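Cell wall surface anchor protein (Streptococcus agalactiae, PDB 4Z1P) is a surface adhesin of the antigen I/II type, probably anchored to the cell wall through its LPXTG motif and involved in streptococcal adhesion. Local coordinates at residues 33-38 / 136-141; 228-233 / 315-320; 24-29 / 174-179. All coordinates share one frame; numbering follows the deposited sequence.

Contact 1. Residues 33-38 / 136-141; sequences VAKQNF and DITYNL
The phenol of Tyr139 turns its edge to strand 33-36: Ala34 O and Gln36 OE1 both lie near the ring plane, while the ring of Phe57 stacks on it and Trp118 meets it at a steep angle. The hydroxyl, Tyr139 OH, donates to Gln36 OE1 at 2.7 Å from above the amide plane, which is turned 45° from the phenol. Gln36 reaches it with an extended chain, CG anti to the backbone N (chi1 176°). The ring of Phe38 takes Ile137 obliquely, Phe38 CE2 lying 3.7 Å from Ile137 CG1.

The carboxylate of Asp136 divides its work. Asp136 OD1 accepts the backbone N of Phe38 at 2.8 Å, on the anti side and somewhat out of the carboxylate plane, and also that of Ser39. Asp136 OD2 meets Lys35 NZ at 3.0 Å in a salt bridge from above that plane. The ammonium also donates to Asn37 OD1, so two oxygens hold it at the end of a chain bent at chi3 (78°); Asn37 ND2 bonds to Pro6 O. On the face of Val33, Lys35 and Thr138, Val33 CG1 presses on Thr138 CG2 at a tight 3.5 Å.

Antiparallel backbone bonds pair Ala34 with Tyr139 and Gln36 with Ile137, mid-sheet between strands 8-11 and 65-75. The Ala34, Gln36 and Tyr139 face packs on strands 55-61 and 153-162, the second sheet of the C2-domain beta sandwich.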
loop_
_atom_site.group_PDB
_atom_site.type_symbol
_atom_site.label_atom_id
_atom_site.label_comp_id
_atom_site.label_asym_id
_atom_site.label_seq_id
_atom_site.Cartn_x
_atom_site.Cartn_y
_atom_site.Cartn_z
ATOM N N VAL A 33 9.523 -6.796 8.739
ATOM C CA VAL A 33 10.580 -7.546 9.306
ATOM C C VAL A 33 10.638 -7.225 10.772
ATOM O O VAL A 33 10.874 -6.077 11.178
ATOM C CB VAL A 33 11.957 -7.304 8.658
ATOM C CG1 VAL A 33 13.015 -8.176 9.334
ATOM C CG2 VAL A 33 11.907 -7.481 7.187
ATOM N N ALA A 34 10.375 -8.228 11.578
ATOM C CA ALA A 34 10.285 -8.047 12.974
ATOM C C ALA A 34 11.314 -8.837 13.649
ATOM O O ALA A 34 11.562 -10.014 13.268
ATOM C CB ALA A 34 8.954 -8.450 13.484
ATOM N N LYS A 35 11.870 -8.248 14.701
ATOM C CA LYS A 35 12.914 -8.904 15.479
ATOM C C LYS A 35 12.631 -9.082 16.936
ATOM O O LYS A 35 12.322 -8.130 17.649
ATOM C CB LYS A 35 14.228 -8.162 15.373
ATOM C CG LYS A 35 15.008 -8.511 14.150
ATOM C CD LYS A 35 16.431 -8.001 14.249
ATOM C CE LYS A 35 17.274 -8.897 15.125
ATOM N NZ LYS A 35 18.271 -8.026 15.805
ATOM N N GLN A 36 12.840 -10.309 17.364
ATOM C CA GLN A 36 12.669 -10.786 18.728
ATOM C C GLN A 36 14.096 -10.908 19.227
ATOM O O GLN A 36 14.904 -11.782 18.732
ATOM C CB GLN A 36 11.988 -12.165 18.703
ATOM C CG GLN A 36 11.829 -12.832 20.069
ATOM C CD GLN A 36 11.035 -14.130 19.951
ATOM O OE1 GLN A 36 11.017 -14.760 18.898
ATOM N NE2 GLN A 36 10.364 -14.508 21.016
ATOM N N ASN A 37 14.484 -9.978 20.116
ATOM C CA ASN A 37 15.888 -9.871 20.554
ATOM C C ASN A 37 16.230 -10.709 21.755
ATOM O O ASN A 37 15.580 -10.639 22.781
ATOM C CB ASN A 37 16.232 -8.401 20.805
ATOM C CG ASN A 37 16.363 -7.644 19.530
ATOM O OD1 ASN A 37 17.054 -8.064 18.608
ATOM N ND2 ASN A 37 15.631 -6.629 19.396
ATOM N N PHE A 38 17.260 -11.546 21.598
ATOM C CA PHE A 38 17.773 -12.368 22.691
ATOM C C PHE A 38 19.269 -12.135 22.976
ATOM O O PHE A 38 19.772 -12.747 23.899
ATOM C CB PHE A 38 17.547 -13.909 22.460
ATOM C CG PHE A 38 16.120 -14.326 22.440
ATOM C CD1 PHE A 38 15.297 -13.951 23.435
ATOM C CD2 PHE A 38 15.592 -15.133 21.377
ATOM C CE1 PHE A 38 13.978 -14.287 23.455
ATOM C CE2 PHE A 38 14.277 -15.510 21.418
ATOM C CZ PHE A 38 13.472 -15.103 22.434
ATOM N N ASP A 136 19.038 -13.867 18.152
ATOM C CA ASP A 136 17.819 -13.107 17.888
ATOM C C ASP A 136 16.973 -13.848 16.770
ATOM O O ASP A 136 17.538 -14.519 15.883
ATOM C CB ASP A 136 18.176 -11.825 17.275
ATOM C CG ASP A 136 19.009 -10.875 18.234
ATOM O OD1 ASP A 136 18.984 -11.082 19.421
ATOM O OD2 ASP A 136 19.636 -9.950 17.694
ATOM N N ILE A 137 15.672 -13.691 16.829
ATOM C CA ILE A 137 14.778 -14.374 15.870
ATOM C C ILE A 137 14.156 -13.298 14.973
ATOM O O ILE A 137 13.638 -12.287 15.496
ATOM C CB ILE A 137 13.643 -15.099 16.633
ATOM C CG1 ILE A 137 14.166 -16.045 17.729
ATOM C CG2 ILE A 137 12.727 -15.842 15.703
ATOM C CD1 ILE A 137 15.278 -16.997 17.345
ATOM N N THR A 138 14.162 -13.498 13.661
ATOM C CA THR A 138 13.588 -12.577 12.730
ATOM C C THR A 138 12.334 -13.146 12.082
ATOM O O THR A 138 12.349 -14.298 11.532
ATOM C CB THR A 138 14.576 -12.182 11.672
ATOM O OG1 THR A 138 15.696 -11.525 12.288
ATOM C CG2 THR A 138 13.927 -11.232 10.707
ATOM N N TYR A 139 11.235 -12.405 12.202
ATOM C CA TYR A 139 9.976 -12.818 11.588
ATOM C C TYR A 139 9.786 -12.028 10.338
ATOM O O TYR A 139 9.769 -10.776 10.396
ATOM C CB TYR A 139 8.823 -12.617 12.566
ATOM C CG TYR A 139 8.880 -13.405 13.821
ATOM C CD1 TYR A 139 9.859 -13.173 14.782
ATOM C CD2 TYR A 139 7.918 -14.316 14.106
ATOM C CE1 TYR A 139 9.858 -13.814 16.002
ATOM C CE2 TYR A 139 7.921 -15.042 15.277
ATOM C CZ TYR A 139 8.869 -14.817 16.239
ATOM O OH TYR A 139 8.898 -15.529 17.404
ATOM N N ASN A 140 9.707 -12.706 9.177
ATOM C CA ASN A 140 9.350 -12.010 7.950
ATOM C C ASN A 140 7.875 -12.199 7.735
ATOM O O ASN A 140 7.390 -13.310 7.436
ATOM C CB ASN A 140 10.145 -12.458 6.714
ATOM C CG ASN A 140 11.438 -11.674 6.518
ATOM O OD1 ASN A 140 11.518 -10.745 5.690
ATOM N ND2 ASN A 140 12.438 -12.031 7.266
ATOM N N LEU A 141 7.160 -11.108 7.855
ATOM C CA LEU A 141 5.685 -11.172 7.880
ATOM C C LEU A 141 5.092 -10.303 6.780
ATOM O O LEU A 141 5.408 -9.164 6.662
ATOM C CB LEU A 141 5.165 -10.707 9.187
ATOM C CG LEU A 141 5.636 -11.458 10.435
ATOM C CD1 LEU A 141 5.167 -10.692 11.678
ATOM C CD2 LEU A 141 5.181 -12.921 10.447
#

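Contact 2. Residues 228-233 / 315-320; sequences VDHLQH and TADFFV
Val228 and Asp317 sit opposite each other as a hydrogen-bonded antiparallel pair, joining two inner strands of a five-stranded sheet in the beta-sandwich of the C-terminal antigen I/II domain. Their side chains share a face with His230 and Phe319, and their orientations set the character of that face. Val228 crosses Phe319 obliquely, its CG2 3.9 Å from Phe319 CE1; the phenyl ring also takes part in a cation-pi contact with Lys226. The His230 and Asp317 side chains cross at about a right angle, with ring and carboxylate planes 66° apart. With CG anti to the carbonyl carbon (chi1 -38°), the imidazole turns its edge to the acid, and His230 CE1 comes within 3.1 Å of Asp317 OD2, a close approach of a carbon and not a hydrogen bond. Lys324 forms a long, weak ion pair with the same oxygen.

The opposite face turns inward. There Asp229 OD2 lies 3.6 Å from Ala316 CB, and its polar partner is the amide of Asn314; Leu209 of strand 204-210, in the other sheet, packs on both residues. Between the backbones, two bonds hold the central pair: Val228 N to Asp317 O at 2.9 Å, and Asp317 N to Val228 O at 2.8 Å.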
loop_
_atom_site.group_PDB
_atom_site.type_symbol
_atom_site.label_atom_id
_atom_site.label_comp_id
_atom_site.label_asym_id
_atom_site.label_seq_id
_atom_site.Cartn_x
_atom_site.Cartn_y
_atom_site.Cartn_z
ATOM N N VAL A 228 -8.286 4.529 -19.589
ATOM C CA VAL A 228 -9.030 3.820 -20.623
ATOM C C VAL A 228 -10.448 4.448 -20.720
ATOM O O VAL A 228 -11.190 4.485 -19.767
ATOM C CB VAL A 228 -9.102 2.299 -20.363
ATOM C CG1 VAL A 228 -9.820 1.604 -21.504
ATOM C CG2 VAL A 228 -7.701 1.700 -20.184
ATOM N N ASP A 229 -10.812 5.005 -21.882
ATOM C CA ASP A 229 -12.100 5.717 -22.014
ATOM C C ASP A 229 -12.870 4.966 -23.101
ATOM O O ASP A 229 -12.355 4.728 -24.193
ATOM C CB ASP A 229 -11.837 7.169 -22.391
ATOM C CG ASP A 229 -13.096 8.016 -22.323
ATOM O OD1 ASP A 229 -14.072 7.711 -23.073
ATOM O OD2 ASP A 229 -13.118 8.928 -21.487
ATOM N N HIS A 230 -14.117 4.626 -22.845
ATOM C CA HIS A 230 -14.893 3.887 -23.848
ATOM C C HIS A 230 -15.809 4.955 -24.405
ATOM O O HIS A 230 -16.702 5.469 -23.723
ATOM C CB HIS A 230 -15.623 2.725 -23.213
ATOM C CG HIS A 230 -14.799 2.060 -22.158
ATOM N ND1 HIS A 230 -14.624 2.614 -20.897
ATOM C CD2 HIS A 230 -14.031 0.945 -22.199
ATOM C CE1 HIS A 230 -13.807 1.848 -20.199
ATOM N NE2 HIS A 230 -13.439 0.831 -20.961
ATOM N N LEU A 231 -15.481 5.378 -25.605
ATOM C CA LEU A 231 -16.201 6.519 -26.203
ATOM C C LEU A 231 -17.419 5.962 -26.867
ATOM O O LEU A 231 -17.404 4.814 -27.325
ATOM C CB LEU A 231 -15.355 7.195 -27.254
ATOM C CG LEU A 231 -14.291 8.069 -26.635
ATOM C CD1 LEU A 231 -13.296 8.434 -27.749
ATOM C CD2 LEU A 231 -14.918 9.287 -25.972
ATOM N N GLN A 232 -18.465 6.772 -26.922
ATOM C CA GLN A 232 -19.692 6.327 -27.558
ATOM C C GLN A 232 -19.464 6.680 -29.033
ATOM O O GLN A 232 -19.918 7.729 -29.533
ATOM C CB GLN A 232 -20.901 7.018 -26.915
ATOM C CG GLN A 232 -22.238 6.565 -27.430
ATOM C CD GLN A 232 -23.388 7.142 -26.647
ATOM O OE1 GLN A 232 -23.375 7.165 -25.373
ATOM N NE2 GLN A 232 -24.389 7.664 -27.381
ATOM N N HIS A 233 -18.670 5.832 -29.686
ATOM C CA HIS A 233 -18.163 6.129 -31.026
ATOM C C HIS A 233 -19.249 6.160 -32.147
ATOM O O HIS A 233 -18.921 6.496 -33.264
ATOM C CB HIS A 233 -17.119 5.087 -31.416
ATOM C CG HIS A 233 -17.698 3.722 -31.557
ATOM N ND1 HIS A 233 -18.072 2.953 -30.471
ATOM C CD2 HIS A 233 -18.096 3.037 -32.657
ATOM C CE1 HIS A 233 -18.622 1.829 -30.895
ATOM N NE2 HIS A 233 -18.645 1.855 -32.217
ATOM N N THR A 315 -17.644 7.656 -19.921
ATOM C CA THR A 315 -17.008 7.254 -18.625
ATOM C C THR A 315 -15.587 6.811 -18.895
ATOM O O THR A 315 -15.261 6.378 -20.000
ATOM C CB THR A 315 -17.714 6.071 -17.914
ATOM O OG1 THR A 315 -19.117 6.267 -17.904
ATOM C CG2 THR A 315 -17.232 5.915 -16.443
ATOM N N ALA A 316 -14.732 6.898 -17.882
ATOM C CA ALA A 316 -13.360 6.403 -18.051
ATOM C C ALA A 316 -12.955 5.550 -16.853
ATOM O O ALA A 316 -13.506 5.724 -15.761
ATOM C CB ALA A 316 -12.406 7.568 -18.241
ATOM N N ASP A 317 -12.056 4.622 -17.091
ATOM C CA ASP A 317 -11.344 3.877 -16.051
ATOM C C ASP A 317 -9.933 4.459 -15.951
ATOM O O ASP A 317 -9.377 4.955 -16.952
ATOM C CB ASP A 317 -11.188 2.428 -16.468
ATOM C CG ASP A 317 -12.526 1.703 -16.702
ATOM O OD1 ASP A 317 -13.528 2.007 -16.061
ATOM O OD2 ASP A 317 -12.526 0.809 -17.551
ATOM N N PHE A 318 -9.327 4.329 -14.771
ATOM C CA PHE A 318 -7.992 4.820 -14.506
ATOM C C PHE A 318 -7.258 3.726 -13.775
ATOM O O PHE A 318 -7.838 3.136 -12.846
ATOM C CB PHE A 318 -8.093 6.044 -13.599
ATOM C CG PHE A 318 -6.773 6.574 -13.153
ATOM C CD1 PHE A 318 -5.952 7.290 -14.021
ATOM C CD2 PHE A 318 -6.308 6.279 -11.900
ATOM C CE1 PHE A 318 -4.724 7.758 -13.596
ATOM C CE2 PHE A 318 -5.089 6.765 -11.456
ATOM C CZ PHE A 318 -4.291 7.494 -12.306
ATOM N N PHE A 319 -6.018 3.455 -14.169
ATOM C CA PHE A 319 -5.198 2.429 -13.525
ATOM C C PHE A 319 -3.910 3.057 -13.030
ATOM O O PHE A 319 -3.202 3.724 -13.800
ATOM C CB PHE A 319 -4.838 1.311 -14.501
ATOM C CG PHE A 319 -6.019 0.562 -15.029
ATOM C CD1 PHE A 319 -6.838 1.132 -15.999
ATOM C CD2 PHE A 319 -6.296 -0.719 -14.577
ATOM C CE1 PHE A 319 -7.925 0.442 -16.500
ATOM C CE2 PHE A 319 -7.399 -1.410 -15.041
ATOM C CZ PHE A 319 -8.207 -0.831 -16.032
ATOM N N VAL A 320 -3.578 2.830 -11.762
ATOM C CA VAL A 320 -2.276 3.198 -11.240
ATOM C C VAL A 320 -1.741 1.978 -10.449
ATOM O O VAL A 320 -2.416 1.488 -9.555
ATOM C CB VAL A 320 -2.314 4.481 -10.400
ATOM C CG1 VAL A 320 -3.338 4.419 -9.271
ATOM C CG2 VAL A 320 -0.942 4.800 -9.816
#

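Contact 3. Residues 24-29 / 174-179; sequences VLPNAT and NDLTTP
Leu25, Pro26, Leu176 and Pro179 gather their carbons into the apolar centre of this junction. The Pro26 and Pro179 rings meet through their CD atoms, Pro26 CD 3.9 Å from Pro179 CD, and Leu25 CD2 comes equally near, 3.9 Å, to Pro179 CG. Leu176 extends a branch toward the backbone of Leu25 because its CG stands anti to the backbone N (chi1 -172°), which brings Leu176 CD2 to 3.6 Å from Leu25 O. The same methyl also meets Val24 CG2 at 4.1 Å, the two side chains crossing at about a right angle. Trp212, from the following domain, packs on Leu25, Thr177 and Pro179.

Leu25 to Ala28 form a type I beta turn, closed by the bond from Ala28 N to Leu25 O, and this turn leads into strand 29-36. Before it, Val24 makes a single beta bridge with Leu176 of strand 165-177, an edge strand of its sheet.

Outward lie the backbone bonds of that bridge. Val24 N donates to Asp175 O at 2.9 Å, and Val24 O receives Thr177 N at 3.0 Å. Thr177 O is buried without a polar partner, lying 3.5 Å from Pro26 CD. The buried Asn174 gives its ND2 to Lys22 O; at the more open end Thr178 OG1 bonds to Thr150 O.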
loop_
_atom_site.group_PDB
_atom_site.type_symbol
_atom_site.label_atom_id
_atom_site.label_comp_id
_atom_site.label_asym_id
_atom_site.label_seq_id
_atom_site.Cartn_x
_atom_site.Cartn_y
_atom_site.Cartn_z
ATOM N N VAL A 24 1.020 3.900 0.740
ATOM C CA VAL A 24 0.859 2.762 -0.102
ATOM C C VAL A 24 -0.559 2.694 -0.666
ATOM O O VAL A 24 -1.445 3.329 -0.182
ATOM C CB VAL A 24 1.136 1.422 0.660
ATOM C CG1 VAL A 24 2.521 1.436 1.271
ATOM C CG2 VAL A 24 0.088 1.159 1.734
ATOM N N LEU A 25 -0.753 1.797 -1.623
ATOM C CA LEU A 25 -1.986 1.687 -2.386
ATOM C C LEU A 25 -2.839 0.498 -1.917
ATOM O O LEU A 25 -2.311 -0.406 -1.240
ATOM C CB LEU A 25 -1.663 1.515 -3.875
ATOM C CG LEU A 25 -1.077 2.789 -4.499
ATOM C CD1 LEU A 25 -0.326 2.518 -5.784
ATOM C CD2 LEU A 25 -2.064 3.928 -4.655
ATOM N N PRO A 26 -4.134 0.436 -2.356
ATOM C CA PRO A 26 -5.038 -0.585 -1.833
ATOM C C PRO A 26 -4.547 -1.962 -2.082
ATOM O O PRO A 26 -4.771 -2.814 -1.217
ATOM C CB PRO A 26 -6.363 -0.329 -2.575
ATOM C CG PRO A 26 -6.333 1.106 -2.801
ATOM C CD PRO A 26 -4.892 1.418 -3.157
ATOM N N ASN A 27 -3.888 -2.189 -3.239
ATOM C CA ASN A 27 -3.372 -3.518 -3.590
ATOM C C ASN A 27 -1.944 -3.841 -3.064
ATOM O O ASN A 27 -1.365 -4.807 -3.461
ATOM C CB ASN A 27 -3.448 -3.781 -5.096
ATOM C CG ASN A 27 -2.476 -2.922 -5.907
ATOM O OD1 ASN A 27 -1.815 -2.045 -5.381
ATOM N ND2 ASN A 27 -2.493 -3.108 -7.212
ATOM N N ALA A 28 -1.438 -3.057 -2.130
ATOM C CA ALA A 28 -0.079 -3.195 -1.583
ATOM C C ALA A 28 0.083 -4.424 -0.719
ATOM O O ALA A 28 -0.851 -4.851 -0.109
ATOM C CB ALA A 28 0.234 -1.970 -0.722
ATOM N N THR A 29 1.260 -5.017 -0.720
ATOM C CA THR A 29 1.583 -6.026 0.288
ATOM C C THR A 29 2.481 -5.332 1.322
ATOM O O THR A 29 3.482 -4.737 0.950
ATOM C CB THR A 29 2.280 -7.158 -0.447
ATOM O OG1 THR A 29 1.276 -7.868 -1.197
ATOM C CG2 THR A 29 2.897 -8.153 0.508
ATOM N N ASN A 174 1.989 3.346 7.905
ATOM C CA ASN A 174 1.882 3.715 6.490
ATOM C C ASN A 174 0.495 4.187 6.153
ATOM O O ASN A 174 -0.493 3.580 6.590
ATOM C CB ASN A 174 2.170 2.513 5.593
ATOM C CG ASN A 174 3.537 1.977 5.823
ATOM O OD1 ASN A 174 3.728 1.083 6.662
ATOM N ND2 ASN A 174 4.514 2.533 5.106
ATOM N N ASP A 175 0.384 5.282 5.405
ATOM C CA ASP A 175 -0.940 5.800 5.036
ATOM C C ASP A 175 -1.453 5.064 3.796
ATOM O O ASP A 175 -0.669 4.810 2.874
ATOM C CB ASP A 175 -0.842 7.308 4.755
ATOM C CG ASP A 175 0.262 7.965 5.552
ATOM O OD1 ASP A 175 1.499 7.892 5.138
ATOM O OD2 ASP A 175 -0.113 8.483 6.617
ATOM N N LEU A 176 -2.738 4.710 3.783
ATOM C CA LEU A 176 -3.359 4.057 2.675
ATOM C C LEU A 176 -4.049 5.149 1.858
ATOM O O LEU A 176 -4.957 5.812 2.382
ATOM C CB LEU A 176 -4.371 3.066 3.164
ATOM C CG LEU A 176 -5.050 2.096 2.183
ATOM C CD1 LEU A 176 -5.933 2.772 1.132
ATOM C CD2 LEU A 176 -3.994 1.228 1.531
ATOM N N THR A 177 -3.640 5.277 0.582
ATOM C CA THR A 177 -4.188 6.280 -0.350
ATOM C C THR A 177 -4.934 5.541 -1.421
ATOM O O THR A 177 -4.373 4.740 -2.182
ATOM C CB THR A 177 -3.108 7.147 -0.951
ATOM O OG1 THR A 177 -2.141 6.307 -1.600
ATOM C CG2 THR A 177 -2.407 8.083 0.133
ATOM N N THR A 178 -6.229 5.796 -1.470
ATOM C CA THR A 178 -7.085 5.217 -2.475
ATOM C C THR A 178 -7.100 6.227 -3.657
ATOM O O THR A 178 -7.467 7.371 -3.480
ATOM C CB THR A 178 -8.522 5.040 -1.917
ATOM O OG1 THR A 178 -8.558 3.928 -1.010
ATOM C CG2 THR A 178 -9.524 4.746 -3.071
ATOM N N PRO A 179 -6.748 5.781 -4.844
ATOM C CA PRO A 179 -6.815 6.716 -5.975
ATOM C C PRO A 179 -8.221 7.118 -6.308
ATOM O O PRO A 179 -9.153 6.356 -6.070
ATOM C CB PRO A 179 -6.193 5.948 -7.118
ATOM C CG PRO A 179 -5.424 4.824 -6.488
ATOM C CD PRO A 179 -6.060 4.530 -5.186
#

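In the fold
All three contacts are partly buried. Contacts 1 and 2 each join neighbouring inner strands of a sheet, but in different domains, on opposite sides of the chain's centre, their own centres about 46 Å apart. Each has one face turned into its sandwich and one looking outward; contact 1 places a salt bridge on its outer side, contact 2 a histidine–aspartate approach and an aromatic ring. Contact 3, centred about 3 Å from the chain's centre, sets a loop against an edge strand with proline and leucine packing. Contact 1 has four backbone bonds, contacts 2 and 3 two each. Segment 24-29 leads into strand 29-36, which contact 1 uses, and Pro179 touches Val320 of contact 2 at the domain boundary.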